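PDB 2RE3: proteophosphoglycan, which is of unknown function but, with its fold of repeated structural motifs, may take part in signal transduction. Local coordinates for residues Ile22-Pro27 against Phe67-Lys72; Gly39-Arg44 against Val87-Asp92; Val99-Ala104 against Leu112-His117; Val118-Val123 against His146-Leu151. All coordinates share one frame; numbering follows the deposited sequence. Where two conformers were deposited one is given.

Interaction 1: Ile22-Pro27 against Phe67-Lys72; sequences IKSKGP and FSSILK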
# COMPACT_ATOMS: atom_id res chain seq x y z
N ILE A 22 19.55 -10.04 3.24
CA ILE A 22 18.37 -9.83 4.08
C ILE A 22 17.81 -11.16 4.59
O ILE A 22 17.82 -12.18 3.89
CB ILE A 22 17.20 -9.14 3.31
CG1 ILE A 22 17.66 -7.91 2.54
CG2 ILE A 22 16.09 -8.71 4.27
CD1 ILE A 22 16.70 -7.52 1.48
N LYS A 23 17.35 -11.19 5.82
CA LYS A 23 16.42 -12.24 6.26
C LYS A 23 15.29 -11.55 6.99
O LYS A 23 15.49 -10.55 7.69
CB LYS A 23 17.10 -13.31 7.14
CG LYS A 23 18.14 -14.21 6.42
CD LYS A 23 17.49 -15.24 5.52
CE LYS A 23 18.55 -16.03 4.76
NZ LYS A 23 19.22 -15.21 3.73
N SER A 24 14.09 -12.04 6.78
CA SER A 24 12.94 -11.45 7.39
C SER A 24 11.96 -12.54 7.72
O SER A 24 11.69 -13.41 6.89
CB SER A 24 12.29 -10.47 6.44
OG SER A 24 11.61 -11.17 5.41
N LYS A 25 11.41 -12.50 8.92
CA LYS A 25 10.26 -13.33 9.23
C LYS A 25 9.01 -12.47 9.04
O LYS A 25 7.90 -12.93 9.31
CB LYS A 25 10.29 -13.83 10.70
CG LYS A 25 11.15 -15.08 10.99
CD LYS A 25 11.84 -15.05 12.39
CE LYS A 25 11.87 -16.41 13.11
NZ LYS A 25 10.63 -16.58 13.95
N GLY A 26 9.16 -11.22 8.62
CA GLY A 26 8.03 -10.29 8.65
C GLY A 26 8.48 -8.86 8.45
O GLY A 26 9.67 -8.62 8.23
N PRO A 27 7.53 -7.90 8.54
CA PRO A 27 7.86 -6.47 8.34
C PRO A 27 8.84 -5.99 9.40
O PRO A 27 8.63 -6.20 10.57
CB PRO A 27 6.50 -5.75 8.43
CG PRO A 27 5.51 -6.73 8.95
CD PRO A 27 6.10 -8.11 8.88
N PHE A 67 12.01 -7.73 0.01
CA PHE A 67 12.38 -6.32 -0.07
C PHE A 67 11.27 -5.46 0.51
O PHE A 67 11.53 -4.41 1.05
CB PHE A 67 12.67 -5.87 -1.50
CG PHE A 67 13.99 -6.30 -2.02
CD1 PHE A 67 15.15 -5.93 -1.39
CD2 PHE A 67 14.09 -7.05 -3.18
CE1 PHE A 67 16.38 -6.32 -1.88
CE2 PHE A 67 15.31 -7.44 -3.67
CZ PHE A 67 16.46 -7.07 -3.01
N SER A 68 10.02 -5.89 0.37
CA SER A 68 8.89 -5.10 0.84
C SER A 68 8.91 -5.03 2.36
O SER A 68 8.42 -4.06 2.92
CB SER A 68 7.55 -5.70 0.38
OG SER A 68 7.31 -5.42 -1.00
N SER A 69 9.45 -6.07 3.01
CA SER A 69 9.56 -6.07 4.46
C SER A 69 10.45 -4.91 4.99
O SER A 69 10.33 -4.55 6.16
CB SER A 69 10.08 -7.41 4.99
OG SER A 69 11.48 -7.62 4.80
N ILE A 70 11.32 -4.36 4.15
CA ILE A 70 12.23 -3.30 4.64
C ILE A 70 11.93 -1.93 4.01
O ILE A 70 12.79 -1.04 3.97
CB ILE A 70 13.73 -3.69 4.49
CG1 ILE A 70 14.08 -4.06 3.03
CG2 ILE A 70 14.04 -4.81 5.51
CD1 ILE A 70 15.58 -4.04 2.72
N LEU A 71 10.70 -1.78 3.52
CA LEU A 71 10.26 -0.51 3.01
C LEU A 71 10.07 0.47 4.17
O LEU A 71 9.52 0.12 5.23
CB LEU A 71 8.95 -0.67 2.27
CG LEU A 71 9.02 -1.02 0.80
CD1 LEU A 71 7.69 -1.52 0.37
CD2 LEU A 71 9.42 0.23 0.01
N LYS A 72 10.52 1.70 3.94
CA LYS A 72 10.39 2.76 4.89
C LYS A 72 10.02 4.04 4.13
O LYS A 72 10.59 4.36 3.09
CB LYS A 72 11.71 2.95 5.63
CG LYS A 72 11.66 3.99 6.74
CD LYS A 72 13.02 4.19 7.43
CE LYS A 72 12.86 4.85 8.83
NZ LYS A 72 14.18 5.07 9.54
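Pro27 and Ser69 bring the two backbones closest, with their CA atoms 4.3 Å apart, whereas at the other end the CA atoms of Ile22 and Phe67 are separated by 8.1 Å, a gap bridged by side chains. Ile22 spans it with its longer branch. Its CG1 stands anti to the carbonyl carbon (chi1 -49°), and with chi2 extended at 161° the terminal CD1 is carried to the Phe67 ring, 3.6 Å from CE1 and equally near CD1. The two side chains cross at about a right angle. The same methyl also meets the end of Ile70, CD1 to CD1, at 3.9 Å, so a single carbon is shared by two apolar partners.

The segment 67-72 is the link from helix 61-68 to the edge strand 71-74 of the N-terminal six-stranded mixed sheet, with a type I turn from Ser68 to Leu71 making the change of direction. Ile22-Pro27, leaving helix 15-21, passes alongside this bend, meeting it at Phe67, Ser69 and Ile70. Leu80 of strand 77-81 touches both Phe67 and Ile70.

Around Ser69 the contact becomes more polar without any hydrogen bond passing between the segments. Ser24 CB packs 3.4 Å from Ser69 OG, the Gly26 carbonyl O rests 3.5 Å from Ser69 CB, and Pro27 CA comes to 3.8 Å from Ser69 O. The Ser69 hydroxyl is hydrogen-bonded to Leu66 O of helix 61-68. Backbone bonding between Ser69 and Ala28 continues the attachment just beyond Pro27, and a glycerol molecule, probably from the crystallisation liquor, is hydrogen-bonded to Lys23 O and lies near Ile22.

Interaction 2: Gly39-Arg44 against Val87-Asp92; sequences GDIDMR and VGIRVD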
# COMPACT_ATOMS: atom_id res chain seq x y z
N GLY A 39 22.49 5.97 -1.62
CA GLY A 39 22.13 6.24 -3.01
C GLY A 39 20.80 5.64 -3.41
O GLY A 39 20.18 4.87 -2.66
N ASP A 40 20.35 6.02 -4.59
CA ASP A 40 19.16 5.43 -5.16
C ASP A 40 19.56 4.22 -6.00
O ASP A 40 20.59 4.24 -6.68
CB ASP A 40 18.46 6.45 -6.01
CG ASP A 40 17.99 7.64 -5.20
OD1 ASP A 40 17.12 7.46 -4.30
OD2 ASP A 40 18.50 8.76 -5.47
N ILE A 41 18.76 3.16 -5.94
CA ILE A 41 18.97 2.02 -6.84
C ILE A 41 17.94 2.11 -7.94
O ILE A 41 16.96 2.82 -7.82
CB ILE A 41 18.90 0.66 -6.11
CG1 ILE A 41 17.61 0.51 -5.30
CG2 ILE A 41 20.14 0.48 -5.20
CD1 ILE A 41 17.51 -0.84 -4.64
N ASP A 42 18.16 1.39 -9.02
CA ASP A 42 17.24 1.44 -10.14
C ASP A 42 16.09 0.45 -9.86
O ASP A 42 15.94 -0.62 -10.49
CB ASP A 42 17.98 1.16 -11.45
CG ASP A 42 17.20 1.61 -12.67
OD1 ASP A 42 15.95 1.73 -12.60
OD2 ASP A 42 17.85 1.83 -13.72
N MSE A 43 15.26 0.84 -8.91
CA MSE A 43 14.13 0.05 -8.52
C MSE A 43 12.89 0.93 -8.55
O MSE A 43 12.90 2.05 -8.04
CB MSE A 43 14.34 -0.55 -7.12
CG MSE A 43 13.36 -1.66 -6.72
SE MSE A 43 13.72 -3.34 -7.67
CE MSE A 43 14.80 -4.17 -6.31
N ARG A 44 11.80 0.39 -9.11
CA ARG A 44 10.55 1.11 -9.25
C ARG A 44 9.43 0.14 -8.95
O ARG A 44 9.40 -0.93 -9.54
CB ARG A 44 10.41 1.60 -10.67
CG ARG A 44 9.06 2.18 -10.99
CD ARG A 44 9.10 2.98 -12.30
NE ARG A 44 9.28 2.09 -13.44
CZ ARG A 44 8.29 1.43 -14.05
NH1 ARG A 44 7.04 1.58 -13.66
NH2 ARG A 44 8.56 0.63 -15.07
N VAL A 87 18.72 2.64 0.91
CA VAL A 87 18.70 3.01 -0.48
C VAL A 87 17.35 3.53 -0.92
O VAL A 87 16.29 3.05 -0.48
CB VAL A 87 19.11 1.84 -1.37
CG1 VAL A 87 20.58 1.51 -1.15
CG2 VAL A 87 18.23 0.62 -1.13
N GLY A 88 17.37 4.50 -1.82
CA GLY A 88 16.15 5.08 -2.36
C GLY A 88 15.54 4.26 -3.50
O GLY A 88 16.26 3.81 -4.38
N ILE A 89 14.21 4.07 -3.47
CA ILE A 89 13.49 3.51 -4.61
C ILE A 89 12.43 4.46 -5.11
O ILE A 89 12.08 5.42 -4.45
CB ILE A 89 12.86 2.11 -4.32
CG1 ILE A 89 11.75 2.20 -3.31
CG2 ILE A 89 13.89 1.17 -3.79
CD1 ILE A 89 10.92 0.97 -3.32
N ARG A 90 11.93 4.19 -6.31
CA ARG A 90 10.93 4.99 -6.97
C ARG A 90 9.63 4.28 -6.78
O ARG A 90 9.55 3.07 -6.99
CB ARG A 90 11.23 5.06 -8.47
CG ARG A 90 11.82 6.36 -8.96
CD ARG A 90 11.98 6.36 -10.51
NE ARG A 90 13.07 5.45 -10.84
CZ ARG A 90 13.14 4.66 -11.91
NH1 ARG A 90 12.18 4.64 -12.81
NH2 ARG A 90 14.20 3.88 -12.05
N VAL A 91 8.58 5.01 -6.42
CA VAL A 91 7.27 4.40 -6.32
C VAL A 91 6.31 5.25 -7.13
O VAL A 91 6.17 6.44 -6.87
CB VAL A 91 6.78 4.28 -4.86
CG1 VAL A 91 5.40 3.66 -4.84
CG2 VAL A 91 7.79 3.47 -4.02
N ASP A 92 5.68 4.64 -8.12
CA ASP A 92 4.89 5.38 -9.07
C ASP A 92 3.70 5.94 -8.36
O ASP A 92 3.40 7.11 -8.52
CB ASP A 92 4.44 4.50 -10.23
CG ASP A 92 5.55 4.29 -11.24
OD1 ASP A 92 6.59 4.97 -11.13
OD2 ASP A 92 5.37 3.44 -12.14
O HOH W 1 14.73 6.95 -4.92
O HOH W 2 15.40 5.15 -6.94
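Gly39 and Gly88 open a parallel strand pairing held by backbone hydrogen bonds. Gly88 N donates to Gly39 O at 3.0 Å, and Gly88 O receives Ile41 N at the same length. Farther along, Arg90 N reaches Met43 O at 2.9 Å in a nearly straight bond (167°). Between these points the register slips by two residues: Asp40 pairs with Gly88, but Arg44 pairs with Arg90. The extra length is taken up by a beta bulge, with Asp42 at the centre of an inverse gamma turn.

The pairing joins strands 37-45 and 86-91, the central parallel pair of the N-terminal mixed sheet, whose other neighbouring strands are antiparallel. Apolar contacts line one side of it. Ile89 CG2 lies 3.8 Å from CB of Met43, a selenomethionine, and also touches Ile41 CG1, the side chains running alongside each other.

Arg44 and Arg90 start from the face that bears Asp40, and each meets a carboxylate. Asp42 OD1 forms a salt bridge with Arg90 NH2 at 2.8 Å, at the edge of the guanidinium, although the two planes are turned 53° apart. Arg44 CB lies over one face of that guanidinium, toward the rim. Arg44, bent at chi3, sends NH1 to the syn side of Asp92 OD2 at 2.9 Å, with the planes only 17° apart. Each of the two neighbouring arginines thus has its own carboxylate, and Arg44 makes a further cation-pi contact with Phe52.

Interaction 3: Val99-Ala104 against Leu112-His117; sequences VDVEVA and LTFTTH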
# COMPACT_ATOMS: atom_id res chain seq x y z
N VAL A 99 -5.32 -6.46 -2.91
CA VAL A 99 -5.92 -7.39 -3.86
C VAL A 99 -7.11 -8.17 -3.34
O VAL A 99 -7.76 -8.88 -4.09
CB VAL A 99 -4.90 -8.42 -4.35
CG1 VAL A 99 -3.77 -7.69 -5.13
CG2 VAL A 99 -4.38 -9.26 -3.16
N ASP A 100 -7.40 -8.04 -2.06
CA ASP A 100 -8.53 -8.72 -1.47
C ASP A 100 -9.10 -7.89 -0.33
O ASP A 100 -8.38 -7.17 0.34
CB ASP A 100 -8.09 -10.09 -0.96
CG ASP A 100 -9.22 -11.08 -0.90
OD1 ASP A 100 -10.26 -10.80 -1.53
OD2 ASP A 100 -9.08 -12.13 -0.23
N VAL A 101 -10.41 -7.98 -0.14
CA VAL A 101 -11.04 -7.36 1.01
C VAL A 101 -12.05 -8.35 1.54
O VAL A 101 -12.73 -9.02 0.76
CB VAL A 101 -11.72 -6.00 0.68
CG1 VAL A 101 -12.72 -6.15 -0.47
CG2 VAL A 101 -12.43 -5.44 1.91
N GLU A 102 -12.14 -8.41 2.86
CA GLU A 102 -13.01 -9.32 3.60
C GLU A 102 -13.91 -8.46 4.51
O GLU A 102 -13.39 -7.54 5.18
CB GLU A 102 -12.12 -10.25 4.44
CG GLU A 102 -12.84 -11.15 5.44
CD GLU A 102 -12.20 -11.14 6.83
OE1 GLU A 102 -11.07 -11.67 6.99
OE2 GLU A 102 -12.85 -10.60 7.76
N VAL A 103 -15.22 -8.70 4.52
CA VAL A 103 -16.11 -7.97 5.45
C VAL A 103 -16.51 -8.84 6.62
O VAL A 103 -16.71 -10.03 6.48
CB VAL A 103 -17.48 -7.57 4.86
CG1 VAL A 103 -17.77 -6.12 5.23
CG2 VAL A 103 -17.59 -7.83 3.38
N ALA A 104 -16.67 -8.23 7.79
CA ALA A 104 -17.29 -8.92 8.90
C ALA A 104 -18.26 -7.94 9.49
O ALA A 104 -18.08 -6.73 9.36
CB ALA A 104 -16.26 -9.35 9.93
N LEU A 112 -13.67 -4.01 7.68
CA LEU A 112 -13.09 -4.36 6.39
C LEU A 112 -11.62 -4.72 6.59
O LEU A 112 -10.82 -3.88 7.01
CB LEU A 112 -13.21 -3.20 5.38
CG LEU A 112 -14.60 -2.64 5.06
CD1 LEU A 112 -14.52 -1.41 4.11
CD2 LEU A 112 -15.45 -3.71 4.44
N THR A 113 -11.26 -5.98 6.31
CA THR A 113 -9.88 -6.43 6.36
C THR A 113 -9.33 -6.64 4.94
O THR A 113 -9.84 -7.45 4.14
CB THR A 113 -9.72 -7.67 7.21
OG1 THR A 113 -10.09 -7.34 8.54
CG2 THR A 113 -8.26 -8.15 7.21
N PHE A 114 -8.28 -5.89 4.63
CA PHE A 114 -7.65 -5.93 3.32
C PHE A 114 -6.40 -6.80 3.36
O PHE A 114 -5.71 -6.86 4.38
CB PHE A 114 -7.23 -4.54 2.92
CG PHE A 114 -8.37 -3.63 2.60
CD1 PHE A 114 -9.00 -2.91 3.58
CD2 PHE A 114 -8.79 -3.48 1.29
CE1 PHE A 114 -10.02 -2.07 3.27
CE2 PHE A 114 -9.81 -2.62 0.98
CZ PHE A 114 -10.44 -1.93 1.98
N THR A 115 -6.13 -7.46 2.25
CA THR A 115 -4.90 -8.18 2.01
C THR A 115 -4.24 -7.54 0.79
O THR A 115 -4.94 -7.24 -0.21
CB THR A 115 -5.19 -9.66 1.75
OG1 THR A 115 -5.81 -10.21 2.92
CG2 THR A 115 -3.90 -10.45 1.43
N THR A 116 -2.92 -7.29 0.91
CA THR A 116 -2.09 -6.70 -0.14
C THR A 116 -1.43 -7.77 -1.00
O THR A 116 -1.46 -8.96 -0.67
CB THR A 116 -0.94 -5.83 0.47
OG1 THR A 116 -0.02 -6.68 1.17
CG2 THR A 116 -1.51 -4.73 1.44
N HIS A 117 -0.81 -7.35 -2.10
CA HIS A 117 -0.22 -8.31 -3.05
C HIS A 117 1.03 -9.01 -2.51
O HIS A 117 1.55 -9.91 -3.13
CB HIS A 117 0.03 -7.65 -4.42
CG HIS A 117 1.23 -6.74 -4.48
ND1 HIS A 117 1.35 -5.60 -3.70
CD2 HIS A 117 2.35 -6.79 -5.26
CE1 HIS A 117 2.49 -4.99 -4.01
NE2 HIS A 117 3.12 -5.71 -4.93
O HOH W 3 -13.14 -8.08 8.48
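Val101 places its CG2 methyl over one face of the Phe114 ring, 4.0 Å from the centroid, as a CH-pi contact. The two side chains run alongside each other, and Val101 CB adds a contact of 3.9 Å to Phe114 CE2. A chi1 of 54° puts Val101 CG1 between the backbone N and the carbonyl carbon and leaves CG2 anti to N, a rotation that carries CG2 over the ring face, offset toward its rim. Val103 and Leu112 extend this apolar face, their methyls CG1 and CD2 meeting closely at 3.4 Å. Leu163 of helix 157-164 packs against Val101, Leu112 and Phe114, while Val145 reaches Phe114 from strand 144-148.

Beneath these side chains, strands 96-104 and 111-116 form an antiparallel hairpin of the C-terminal mixed sheet. Asp100 with Thr115 and Glu102 with Thr113 are hydrogen-bonded pairs, and the pairs Val101-Phe114 and Val103-Leu112 alternate with them. In the second of the hydrogen-bonded pairs, Glu102 N donates to Thr113 O at 2.8 Å and Thr113 N returns to Glu102 O at 2.9 Å. At the Val99 end a classic beta bulge sets two residues opposite one: Thr115 O accepts from Val99 N at 2.8 Å and from Asp100 N at 3.2 Å. Past the bulge, Val99 CG1 packs against His117 CB.

The face bearing Asp100, Glu102, Thr113 and Thr115 is polar, and CB atoms of Asp100 and Thr115 approach to 4.0 Å. Such alternation makes the hairpin two-sided: backbone bonds fix the register, while aromatic and branched aliphatic groups supply the surface on which the helix is seated.

Interaction 4: Val118-Val123 against His146-Leu151; sequences VGDSAV and HVRAGL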
# COMPACT_ATOMS: atom_id res chain seq x y z
N VAL A 118 1.53 -8.58 -1.36
CA VAL A 118 2.68 -9.22 -0.76
C VAL A 118 2.25 -9.97 0.51
O VAL A 118 3.07 -10.40 1.31
CB VAL A 118 3.78 -8.21 -0.48
CG1 VAL A 118 4.22 -7.54 -1.81
CG2 VAL A 118 3.30 -7.13 0.54
N GLY A 119 0.95 -10.13 0.69
CA GLY A 119 0.46 -10.98 1.75
C GLY A 119 0.14 -10.29 3.06
O GLY A 119 -0.32 -10.96 3.98
N ASP A 120 0.35 -8.98 3.18
CA ASP A 120 0.06 -8.32 4.44
C ASP A 120 -1.43 -8.03 4.59
O ASP A 120 -2.17 -7.87 3.61
CB ASP A 120 0.83 -7.02 4.60
CG ASP A 120 2.34 -7.22 4.69
OD1 ASP A 120 2.82 -8.22 5.31
OD2 ASP A 120 3.02 -6.32 4.14
N SER A 121 -1.85 -7.95 5.84
CA SER A 121 -3.23 -7.78 6.20
C SER A 121 -3.38 -6.39 6.84
O SER A 121 -2.56 -6.03 7.69
CB SER A 121 -3.57 -8.86 7.21
OG SER A 121 -4.88 -8.73 7.68
N ALA A 122 -4.40 -5.61 6.48
CA ALA A 122 -4.66 -4.34 7.17
C ALA A 122 -6.12 -4.19 7.49
O ALA A 122 -6.92 -4.18 6.58
CB ALA A 122 -4.25 -3.18 6.32
N VAL A 123 -6.45 -4.07 8.77
CA VAL A 123 -7.83 -3.88 9.20
C VAL A 123 -8.16 -2.41 9.04
O VAL A 123 -7.54 -1.55 9.71
CB VAL A 123 -7.98 -4.26 10.67
CG1 VAL A 123 -9.34 -3.78 11.21
CG2 VAL A 123 -7.76 -5.78 10.86
N HIS A 146 -4.30 2.46 4.38
CA HIS A 146 -3.03 2.43 5.10
C HIS A 146 -2.77 1.01 5.59
O HIS A 146 -3.67 0.33 6.10
CB HIS A 146 -3.11 3.40 6.27
CG HIS A 146 -1.89 3.46 7.14
ND1 HIS A 146 -1.77 2.72 8.29
CD2 HIS A 146 -0.78 4.24 7.07
CE1 HIS A 146 -0.62 3.01 8.88
NE2 HIS A 146 0.00 3.93 8.17
N VAL A 147 -1.54 0.56 5.39
CA VAL A 147 -1.10 -0.77 5.83
C VAL A 147 -0.20 -0.61 7.05
O VAL A 147 -0.47 -1.19 8.09
CB VAL A 147 -0.30 -1.48 4.73
CG1 VAL A 147 0.14 -2.88 5.20
CG2 VAL A 147 -1.12 -1.48 3.42
N ARG A 148 0.88 0.17 6.92
CA ARG A 148 1.72 0.43 8.08
C ARG A 148 2.65 1.60 7.84
O ARG A 148 3.11 1.83 6.72
CB ARG A 148 2.56 -0.80 8.47
CG ARG A 148 3.59 -1.26 7.42
CD ARG A 148 4.57 -2.32 7.99
NE ARG A 148 5.56 -2.66 6.95
CZ ARG A 148 5.32 -3.48 5.93
NH1 ARG A 148 4.15 -4.11 5.84
NH2 ARG A 148 6.25 -3.70 5.00
N ALA A 149 2.92 2.34 8.91
CA ALA A 149 3.99 3.32 8.93
C ALA A 149 4.00 4.24 7.71
O ALA A 149 5.05 4.62 7.21
CB ALA A 149 5.32 2.60 9.09
N GLY A 150 2.80 4.60 7.25
CA GLY A 150 2.63 5.49 6.09
C GLY A 150 2.66 4.79 4.76
O GLY A 150 2.54 5.43 3.70
N LEU A 151 2.88 3.48 4.77
CA LEU A 151 2.90 2.77 3.53
C LEU A 151 1.44 2.40 3.23
O LEU A 151 0.79 1.73 4.03
CB LEU A 151 3.74 1.52 3.64
CG LEU A 151 5.17 1.68 4.13
CD1 LEU A 151 5.72 0.28 4.34
CD2 LEU A 151 6.04 2.50 3.16
O HOH W 4 5.32 -6.14 3.30
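Asp120 and Arg148 form the polar part of this contact, a salt bridge in which Arg148 NH1 donates to Asp120 OD2 at 3.0 Å. The oxygen sits at the guanidinium edge, only 7° out of its plane, but the N-H arrives from above the carboxylate, 60° out of that plane. The two flat groups are almost perpendicular, 86° apart. A water that accepts from Arg148 NH2 also binds Asp120 OD2, giving the pair a second connection. Beside them the contact is plain packing: the Ala122 methyl CB lies against the backbone, 3.6 Å from His146 O and 4.0 Å from Val147 CA, and Asp120 CB touches Val147 CG1.

Strand 121-123 is an outermost strand of the C-terminal mixed sheet, and 144-148 lies next to the other outermost one. Their approach, made without backbone hydrogen bonds between the segments, is consistent with a sheet that curls.

Further out, Asp120 is positioned through its N, which is hydrogen-bonded to Thr116 OG1. Arg148 extends from CG to NE out of a tight hairpin corner, a type I' turn from Arg148 to Leu151. A classic bulge adjoins the turn, Leu151 O accepting from Val147 N at 2.9 Å and from Arg148 N at 3.3 Å. His146 braces the corner: its NE2 accepts from Gly150 N at 3.0 Å, while ND1 is hydrogen-bonded to Asn128 OD1.

From the N terminus, the chain leaves helix 15-21 and lays down 22-27, whose partner 67-72 comes later in the chain. Strand 37-45 begins before that partner is reached, and its own partner 86-91 comes later still, so interactions 1 and 2 cross. They meet through Leu71 on Ile89 and Phe67 on Met43, tying the N-terminal arm and helix 61-68 to the first sheet. After both have closed, interaction 3 shuts a short hairpin in the second sheet, whose strand order repeats that of the first. Interaction 4 then closes a longer loop in series, continuing from 112-117 through Phe114 and Ala122. Arg148 and Val118 pack on Ser68, and Arg148 on Pro27, so interactions 1 and 4 connect the two halves.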